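Local coordinates for large adhesion protein (Lap) involved in biofilm formation (Marinobacter hydrocarbonoclasticus, PDB 6XI3) that is a large bacterial adhesin of biofilm formation, whose tandem Ig-like beta-sandwich repeats bind calcium at their junctions, probably to extend it toward its target, at residues Leu287-Ala296 with Ser307-Thr317; Ala342-Val350 with Ala393-Leu403. All blocks are in the same frame, centred on the assembly; numbering follows the deposited sequence.

Contact 1: residues Leu287-Ala296 with Ser307-Thr317; sequences LVDGNLTVEA and SDSAAGSLDAT. With CA (calcium ion), chain B; EDT ({[-(bis-carboxymethyl-amino)-ethyl]-carboxymethyl-amino}-acetic acid), chain I.
Leu287 and Val288 turn their carbonyl oxygens to CD2 of Leu314, and the CB of Leu287 closes on the same methyl. Asp289 has CG anti to the carbonyl carbon (chi1 -74°), and its carboxylate reaches past the end of the opposite strand: OD1 accepts the N-H of Ala316 at 2.9 Å, OD2 takes Thr317 N on its syn lone pair at 3.0 Å and also binds calcium at 2.3 Å. These two backbone bonds fix the rotation of the carboxylate. Asp315 OD1 and Thr317 O join the same ion, with Asp343 and Asn399 its other protein ligands. Gly290 opens the strand at a phi of 122° that suits glycine, and pairs with Leu314. Leu292 sends CD1 obliquely across CB of Leu314, 4.1 Å away, on the face it shares with Val294 and Ala296, which pack on strand 223-232. Val294 N meets Ala310 O almost straight (N-H...O 176°). Glu295, bent at chi2, brings CG and OE2 against Asp308 O without a hydrogen bond. Ala296 exchanges two backbone bonds with Asp308, next to Ser307, whose N donates to O13 of EDTA. This is an antiparallel beta hairpin at the sheet margin of an Ig-like sandwich, ending in an interdomain calcium site.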
loop_
_atom_site.group_PDB
_atom_site.type_symbol
_atom_site.label_atom_id
_atom_site.label_comp_id
_atom_site.label_asym_id
_atom_site.label_seq_id
_atom_site.Cartn_x
_atom_site.Cartn_y
_atom_site.Cartn_z
ATOM N N LEU A 287 26.878 19.869 9.432
ATOM C CA LEU A 287 26.131 21.040 8.909
ATOM C C LEU A 287 26.575 22.327 9.611
ATOM O O LEU A 287 27.062 22.282 10.731
ATOM C CB LEU A 287 24.639 20.814 9.097
ATOM C CG LEU A 287 24.101 19.553 8.428
ATOM C CD1 LEU A 287 22.603 19.473 8.621
ATOM C CD2 LEU A 287 24.453 19.510 6.937
ATOM N N VAL A 288 26.385 23.456 8.953
ATOM C CA VAL A 288 26.830 24.757 9.507
ATOM C C VAL A 288 25.619 25.409 10.147
ATOM O O VAL A 288 24.469 25.061 9.767
ATOM C CB VAL A 288 27.452 25.643 8.413
ATOM C CG1 VAL A 288 28.671 24.971 7.797
ATOM C CG2 VAL A 288 26.443 26.032 7.333
ATOM N N ASP A 289 25.874 26.427 10.961
ATOM C CA ASP A 289 24.821 27.147 11.691
ATOM C C ASP A 289 23.899 27.884 10.719
ATOM O O ASP A 289 24.344 28.268 9.606
ATOM C CB ASP A 289 25.430 28.085 12.725
ATOM C CG ASP A 289 25.990 27.355 13.942
ATOM O OD1 ASP A 289 25.938 26.052 13.992
ATOM O OD2 ASP A 289 26.407 28.078 14.859
ATOM N N GLY A 290 22.675 28.132 11.178
ATOM C CA GLY A 290 21.642 28.861 10.424
ATOM C C GLY A 290 20.397 28.001 10.265
ATOM O O GLY A 290 20.247 27.000 11.011
ATOM N N ASN A 291 19.530 28.381 9.337
ATOM C CA ASN A 291 18.271 27.656 9.030
ATOM C C ASN A 291 18.605 26.233 8.572
ATOM O O ASN A 291 19.632 26.005 7.855
ATOM C CB ASN A 291 17.432 28.383 7.968
ATOM C CG ASN A 291 16.899 29.716 8.453
ATOM O OD1 ASN A 291 16.898 29.997 9.653
ATOM N ND2 ASN A 291 16.440 30.540 7.525
ATOM N N LEU A 292 17.754 25.300 8.978
ATOM C CA LEU A 292 17.749 23.917 8.457
ATOM C C LEU A 292 16.419 23.716 7.744
ATOM O O LEU A 292 15.412 24.255 8.250
ATOM C CB LEU A 292 17.847 22.934 9.620
ATOM C CG LEU A 292 19.144 22.966 10.401
ATOM C CD1 LEU A 292 19.160 21.835 11.397
ATOM C CD2 LEU A 292 20.368 22.880 9.492
ATOM N N THR A 293 16.429 22.963 6.654
ATOM C CA THR A 293 15.207 22.427 6.037
ATOM C C THR A 293 15.282 20.911 6.066
ATOM O O THR A 293 16.258 20.327 5.541
ATOM C CB THR A 293 14.969 22.992 4.639
ATOM O OG1 THR A 293 14.972 24.414 4.783
ATOM C CG2 THR A 293 13.642 22.548 4.073
ATOM N N VAL A 294 14.235 20.326 6.643
ATOM C CA VAL A 294 14.061 18.868 6.757
ATOM C C VAL A 294 12.966 18.492 5.776
ATOM O O VAL A 294 11.875 19.088 5.837
ATOM C CB VAL A 294 13.691 18.461 8.192
ATOM C CG1 VAL A 294 13.384 16.970 8.275
ATOM C CG2 VAL A 294 14.795 18.860 9.151
ATOM N N GLU A 295 13.265 17.528 4.917
ATOM C CA GLU A 295 12.261 16.916 4.036
ATOM C C GLU A 295 12.180 15.424 4.335
ATOM O O GLU A 295 13.235 14.823 4.630
ATOM C CB GLU A 295 12.622 17.136 2.577
ATOM C CG GLU A 295 11.684 16.348 1.666
ATOM C CD GLU A 295 11.177 17.139 0.489
ATOM O OE1 GLU A 295 11.965 17.290 -0.462
ATOM O OE2 GLU A 295 10.016 17.626 0.553
ATOM N N ALA A 296 10.960 14.881 4.285
ATOM C CA ALA A 296 10.648 13.453 4.499
ATOM C C ALA A 296 9.783 12.980 3.325
ATOM O O ALA A 296 8.881 13.725 2.942
ATOM C CB ALA A 296 9.940 13.274 5.816
ATOM N N SER A 307 5.158 13.497 0.795
ATOM C CA SER A 307 6.279 14.349 1.244
ATOM C C SER A 307 5.773 15.426 2.189
ATOM O O SER A 307 4.591 15.839 2.073
ATOM C CB SER A 307 6.960 14.954 0.063
ATOM O OG SER A 307 7.856 14.019 -0.446
ATOM N N ASP A 308 6.686 15.924 3.029
ATOM C CA ASP A 308 6.484 17.158 3.818
ATOM C C ASP A 308 7.870 17.752 4.056
ATOM O O ASP A 308 8.891 17.058 3.864
ATOM C CB ASP A 308 5.663 16.894 5.081
ATOM C CG ASP A 308 5.195 18.155 5.787
ATOM O OD1 ASP A 308 5.085 19.196 5.096
ATOM O OD2 ASP A 308 4.911 18.098 7.012
ATOM N N SER A 309 7.912 19.009 4.446
ATOM C CA SER A 309 9.166 19.670 4.830
ATOM C C SER A 309 8.915 20.437 6.124
ATOM O O SER A 309 7.750 20.690 6.430
ATOM C CB SER A 309 9.662 20.542 3.734
ATOM O OG SER A 309 8.719 21.564 3.502
ATOM N N ALA A 310 9.963 20.736 6.890
ATOM C CA ALA A 310 9.832 21.509 8.144
ATOM C C ALA A 310 11.112 22.321 8.361
ATOM O O ALA A 310 12.143 21.920 7.836
ATOM C CB ALA A 310 9.585 20.567 9.281
ATOM N N ALA A 311 11.006 23.421 9.099
ATOM C CA ALA A 311 12.112 24.377 9.336
ATOM C C ALA A 311 12.721 24.022 10.682
ATOM O O ALA A 311 11.980 23.603 11.583
ATOM C CB ALA A 311 11.620 25.814 9.295
ATOM N N GLY A 312 14.034 24.141 10.797
ATOM C CA GLY A 312 14.747 24.054 12.083
ATOM C C GLY A 312 15.882 25.072 12.107
ATOM O O GLY A 312 16.045 25.807 11.119
ATOM N N SER A 313 16.652 25.100 13.181
ATOM C CA SER A 313 17.726 26.097 13.372
ATOM C C SER A 313 18.859 25.452 14.160
ATOM O O SER A 313 18.571 24.671 15.087
ATOM C CB SER A 313 17.181 27.333 14.032
ATOM O OG SER A 313 18.168 28.330 14.065
ATOM N N LEU A 314 20.090 25.679 13.705
ATOM C CA LEU A 314 21.304 25.074 14.288
ATOM C C LEU A 314 22.178 26.236 14.737
ATOM O O LEU A 314 22.319 27.218 13.961
ATOM C CB LEU A 314 21.987 24.196 13.235
ATOM C CG LEU A 314 23.279 23.495 13.651
ATOM C CD1 LEU A 314 23.073 22.638 14.883
ATOM C CD2 LEU A 314 23.844 22.657 12.500
ATOM N N ASP A 315 22.645 26.167 15.981
ATOM C CA ASP A 315 23.545 27.200 16.552
ATOM C C ASP A 315 24.582 26.494 17.414
ATOM O O ASP A 315 24.521 26.674 18.649
ATOM C CB ASP A 315 22.730 28.273 17.283
ATOM C CG ASP A 315 23.537 29.508 17.655
ATOM O OD1 ASP A 315 24.721 29.561 17.288
ATOM O OD2 ASP A 315 22.947 30.429 18.272
ATOM N N ALA A 316 25.442 25.673 16.801
ATOM C CA ALA A 316 26.482 24.886 17.533
ATOM C C ALA A 316 27.697 25.767 17.890
ATOM O O ALA A 316 28.425 25.425 18.799
ATOM C CB ALA A 316 26.879 23.684 16.723
ATOM N N THR A 317 27.871 26.899 17.218
ATOM C CA THR A 317 29.020 27.829 17.412
ATOM C C THR A 317 28.506 29.253 17.661
ATOM O O THR A 317 27.790 29.817 16.815
ATOM C CB THR A 317 29.953 27.801 16.197
ATOM O OG1 THR A 317 30.324 26.449 15.934
ATOM C CG2 THR A 317 31.195 28.648 16.377
HETATM CA CA CA B . 26.034 30.237 15.589
HETATM O O20 EDT I . 1.718 18.542 5.417
HETATM C C5 EDT I . 0.851 17.843 4.851
HETATM O O19 EDT I . -0.153 17.354 5.506
HETATM C C4 EDT I . 0.976 17.680 3.336
HETATM N N3 EDT I . 1.754 18.748 2.627
HETATM C C2 EDT I . 1.362 20.156 2.965
HETATM C C1 EDT I . -0.126 20.456 2.838
HETATM O O18 EDT I . -0.752 20.929 3.843
HETATM O O17 EDT I . -0.682 20.272 1.730
HETATM C C6 EDT I . 1.617 18.610 1.165
HETATM C C7 EDT I . 2.562 17.561 0.706
HETATM N N8 EDT I . 3.030 17.889 -0.648
HETATM C C9 EDT I . 4.488 17.679 -0.748
HETATM C C10 EDT I . 5.124 18.267 -1.988
HETATM O O16 EDT I . 6.251 18.786 -1.859
HETATM O O15 EDT I . 4.543 18.185 -3.097
HETATM C C11 EDT I . 2.304 17.080 -1.652
HETATM C C12 EDT I . 2.902 15.698 -1.883
HETATM O O13 EDT I . 3.182 14.979 -0.904
HETATM O O14 EDT I . 3.084 15.274 -3.050
HETATM O O HOH W 1 29.145 25.136 13.770
HETATM O O HOH W 2 25.914 32.457 16.463
#

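Contact 2: residues Ala342-Val350 with Ala393-Leu403; sequences ADVAPNSQV and ASAQGRNGNAL. With CA (calcium ion), chain B.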
loop_
_atom_site.group_PDB
_atom_site.type_symbol
_atom_site.label_atom_id
_atom_site.label_comp_id
_atom_site.label_asym_id
_atom_site.label_seq_id
_atom_site.Cartn_x
_atom_site.Cartn_y
_atom_site.Cartn_z
ATOM N N ALA A 342 34.313 34.047 14.943
ATOM C CA ALA A 342 33.751 32.694 15.112
ATOM C C ALA A 342 32.347 32.700 14.499
ATOM O O ALA A 342 31.632 33.697 14.685
ATOM C CB ALA A 342 33.765 32.330 16.584
ATOM N N ASP A 343 32.022 31.663 13.722
ATOM C CA ASP A 343 30.705 31.453 13.059
ATOM C C ASP A 343 30.368 32.595 12.079
ATOM O O ASP A 343 29.158 32.930 11.927
ATOM C CB ASP A 343 29.579 31.285 14.073
ATOM C CG ASP A 343 28.439 30.480 13.441
ATOM O OD1 ASP A 343 28.743 29.676 12.532
ATOM O OD2 ASP A 343 27.276 30.702 13.804
ATOM N N VAL A 344 31.378 33.189 11.435
ATOM C CA VAL A 344 31.193 34.080 10.260
ATOM C C VAL A 344 31.742 33.337 9.039
ATOM O O VAL A 344 32.929 33.041 9.050
ATOM C CB VAL A 344 31.915 35.421 10.450
ATOM C CG1 VAL A 344 31.694 36.318 9.246
ATOM C CG2 VAL A 344 31.478 36.130 11.718
ATOM N N ALA A 345 30.896 33.022 8.063
ATOM C CA ALA A 345 31.250 32.276 6.839
ATOM C C ALA A 345 32.459 32.972 6.225
ATOM O O ALA A 345 32.488 34.199 6.127
ATOM C CB ALA A 345 30.085 32.227 5.870
ATOM N N PRO A 346 33.505 32.225 5.844
ATOM C CA PRO A 346 34.599 32.798 5.071
ATOM C C PRO A 346 34.067 33.486 3.809
ATOM O O PRO A 346 33.045 33.067 3.276
ATOM C CB PRO A 346 35.461 31.584 4.753
ATOM C CG PRO A 346 35.208 30.666 5.922
ATOM C CD PRO A 346 33.714 30.792 6.129
ATOM N N ASN A 347 34.706 34.597 3.454
ATOM C CA ASN A 347 34.364 35.479 2.312
ATOM C C ASN A 347 33.229 36.451 2.638
ATOM O O ASN A 347 32.959 37.290 1.745
ATOM C CB ASN A 347 34.114 34.670 1.039
ATOM C CG ASN A 347 35.354 33.900 0.663
ATOM O OD1 ASN A 347 36.449 34.416 0.801
ATOM N ND2 ASN A 347 35.197 32.667 0.217
ATOM N N SER A 348 32.677 36.445 3.857
ATOM C CA SER A 348 31.822 37.537 4.384
ATOM C C SER A 348 32.602 38.856 4.443
ATOM O O SER A 348 33.824 38.827 4.623
ATOM C CB SER A 348 31.273 37.218 5.728
ATOM O OG SER A 348 30.553 36.005 5.688
ATOM N N GLN A 349 31.890 39.962 4.322
ATOM C CA GLN A 349 32.451 41.322 4.475
ATOM C C GLN A 349 32.541 41.652 5.963
ATOM O O GLN A 349 31.657 41.220 6.710
ATOM C CB GLN A 349 31.562 42.333 3.762
ATOM C CG GLN A 349 31.437 42.035 2.281
ATOM C CD GLN A 349 30.731 43.137 1.530
ATOM O OE1 GLN A 349 30.833 43.228 0.308
ATOM N NE2 GLN A 349 30.050 43.997 2.264
ATOM N N VAL A 350 33.610 42.339 6.361
ATOM C CA VAL A 350 33.737 42.996 7.674
ATOM C C VAL A 350 33.676 44.488 7.404
ATOM O O VAL A 350 34.565 44.943 6.672
ATOM C CB VAL A 350 35.075 42.691 8.370
ATOM C CG1 VAL A 350 35.048 43.299 9.761
ATOM C CG2 VAL A 350 35.404 41.200 8.398
ATOM N N ALA A 393 34.377 47.392 14.321
ATOM C CA ALA A 393 34.237 46.373 13.263
ATOM C C ALA A 393 32.940 45.590 13.470
ATOM O O ALA A 393 32.604 45.282 14.630
ATOM C CB ALA A 393 35.451 45.489 13.272
ATOM N N SER A 394 32.269 45.253 12.366
ATOM C CA SER A 394 30.987 44.507 12.346
ATOM C C SER A 394 30.948 43.480 11.212
ATOM O O SER A 394 31.424 43.757 10.088
ATOM C CB SER A 394 29.828 45.429 12.228
ATOM O OG SER A 394 28.653 44.726 12.620
ATOM N N ALA A 395 30.362 42.323 11.493
ATOM C CA ALA A 395 30.109 41.291 10.478
ATOM C C ALA A 395 28.861 40.500 10.876
ATOM O O ALA A 395 28.545 40.444 12.076
ATOM C CB ALA A 395 31.319 40.405 10.303
ATOM N N GLN A 396 28.206 39.887 9.890
ATOM C CA GLN A 396 26.997 39.038 10.084
ATOM C C GLN A 396 27.413 37.573 10.304
ATOM O O GLN A 396 28.087 36.973 9.423
ATOM C CB GLN A 396 26.068 39.234 8.889
ATOM C CG GLN A 396 25.604 40.682 8.740
ATOM C CD GLN A 396 24.679 41.089 9.864
ATOM O OE1 GLN A 396 23.660 40.440 10.109
ATOM N NE2 GLN A 396 25.040 42.156 10.564
ATOM N N GLY A 397 27.070 37.036 11.472
ATOM C CA GLY A 397 27.249 35.617 11.810
ATOM C C GLY A 397 26.221 34.759 11.082
ATOM O O GLY A 397 25.237 35.301 10.538
ATOM N N ARG A 398 26.450 33.466 11.061
ATOM C CA ARG A 398 25.547 32.497 10.386
ATOM C C ARG A 398 24.148 32.451 11.003
ATOM O O ARG A 398 23.227 31.961 10.296
ATOM C CB ARG A 398 26.158 31.103 10.461
ATOM C CG ARG A 398 27.368 30.938 9.574
ATOM C CD ARG A 398 27.530 29.502 9.137
ATOM N NE ARG A 398 28.704 29.277 8.305
ATOM C CZ ARG A 398 29.942 29.167 8.771
ATOM N NH1 ARG A 398 30.188 29.299 10.067
ATOM N NH2 ARG A 398 30.931 28.908 7.943
ATOM N N ASN A 399 23.961 32.851 12.264
ATOM C CA ASN A 399 22.600 32.860 12.867
ATOM C C ASN A 399 21.998 34.258 12.718
ATOM O O ASN A 399 21.025 34.541 13.414
ATOM C CB ASN A 399 22.593 32.343 14.297
ATOM C CG ASN A 399 22.888 30.864 14.334
ATOM O OD1 ASN A 399 24.020 30.476 14.602
ATOM N ND2 ASN A 399 21.896 30.047 14.024
ATOM N N GLY A 400 22.590 35.109 11.878
ATOM C CA GLY A 400 22.027 36.436 11.530
ATOM C C GLY A 400 22.352 37.563 12.509
ATOM O O GLY A 400 21.775 38.648 12.349
ATOM N N ASN A 401 23.245 37.377 13.476
ATOM C CA ASN A 401 23.598 38.436 14.462
ATOM C C ASN A 401 24.614 39.410 13.845
ATOM O O ASN A 401 25.455 38.972 13.035
ATOM C CB ASN A 401 24.049 37.797 15.778
ATOM C CG ASN A 401 22.866 37.146 16.463
ATOM O OD1 ASN A 401 21.948 37.845 16.883
ATOM N ND2 ASN A 401 22.800 35.823 16.441
ATOM N N ALA A 402 24.482 40.698 14.161
ATOM C CA ALA A 402 25.545 41.718 13.975
ATOM C C ALA A 402 26.607 41.509 15.057
ATOM O O ALA A 402 26.338 41.768 16.230
ATOM C CB ALA A 402 24.973 43.116 14.028
ATOM N N LEU A 403 27.740 40.941 14.687
ATOM C CA LEU A 403 28.844 40.651 15.634
ATOM C C LEU A 403 29.817 41.815 15.562
ATOM O O LEU A 403 30.244 42.102 14.425
ATOM C CB LEU A 403 29.523 39.362 15.217
ATOM C CG LEU A 403 28.565 38.191 15.081
ATOM C CD1 LEU A 403 29.301 37.050 14.406
ATOM C CD2 LEU A 403 27.999 37.805 16.459
HETATM CA CA CA B . 26.034 30.237 15.589
HETATM O O HOH W 3 28.272 34.429 8.235
HETATM O O HOH W 4 29.216 40.374 7.181
HETATM O O HOH W 2 25.914 32.457 16.463
#
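The guanidinium of Arg398 has the CA of Ala345 over one face, 3.5 Å above the plane and displaced toward the rim, with the backbone carbon of Val344 over the same face, while the carboxylate of Asp343 stands at its edge. NH1 gives Asp343 OD1 a salt bridge of 2.9 Å; the acceptor lies almost in the guanidinium plane, but the donor meets OD1 on its anti side, and the two planes are 39° apart. Pro346 CD touches NH2 obliquely. The arginine chain is extended from CG to NE; its CB and CG run alongside the same carboxylate, and it also touches Val288 and Asp289 across the junction.

The other oxygen, Asp343 OD2, binds the calcium ion at 2.2 Å, as does OD1 of Asn399, whose amide is turned 48° from the carboxylate; its ND2 donates to Leu314 O. A cation on each oxygen would favour the charged form of Asp343. Arg398 N also donates to Asp343 O at 2.9 Å, nearly in line with the carbonyl.

Beneath this polar rim, Val344 turns CG1 to Ala395 CB and slides CG2 past Leu403 CD1, 3.6 Å away. Further along, CG1 of Val350 lies 4.2 Å from CB of Ala393, over the core lined by Tyr374. Two waters span the gap between the two segments: one takes the N-H of Ala345 and donates to Gln396 O, the other joins Gln349 O to Gln396 N. Ser348 OG and N both donate to Ala345 O, closing a type II turn. Across from it, Gly397 to Gly400 form a type I turn. Together these loops cap one end of an Ig-like beta-sandwich and present Asp343 and Asn399 to the calcium site at a junction between successive repeats.

In the fold
Contacts 1 and 2 meet at one calcium ion: contact 1 lies in the repeat before the junction and gives three protein ligands, contact 2 in the one after and gives two. A water on the ion belongs to both. Each is partly buried. In contact 1 Leu292, Val294 and Leu314 are buried while Asn291, Thr293 and Ser313 are exposed; in contact 2 Val344, Val350, Ala393 and Ala395 are buried while Pro346 and Gln349 lie at the surface. Contact 1 is a hairpin held by a ladder of backbone bonds, with EDTA at its far end; contact 2 joins loops and strand ends through a salt bridge, bridging waters and apolar side chains. The negative charges gathered at the junction are probably offset by calcium, consistent with its role in extending the adhesin.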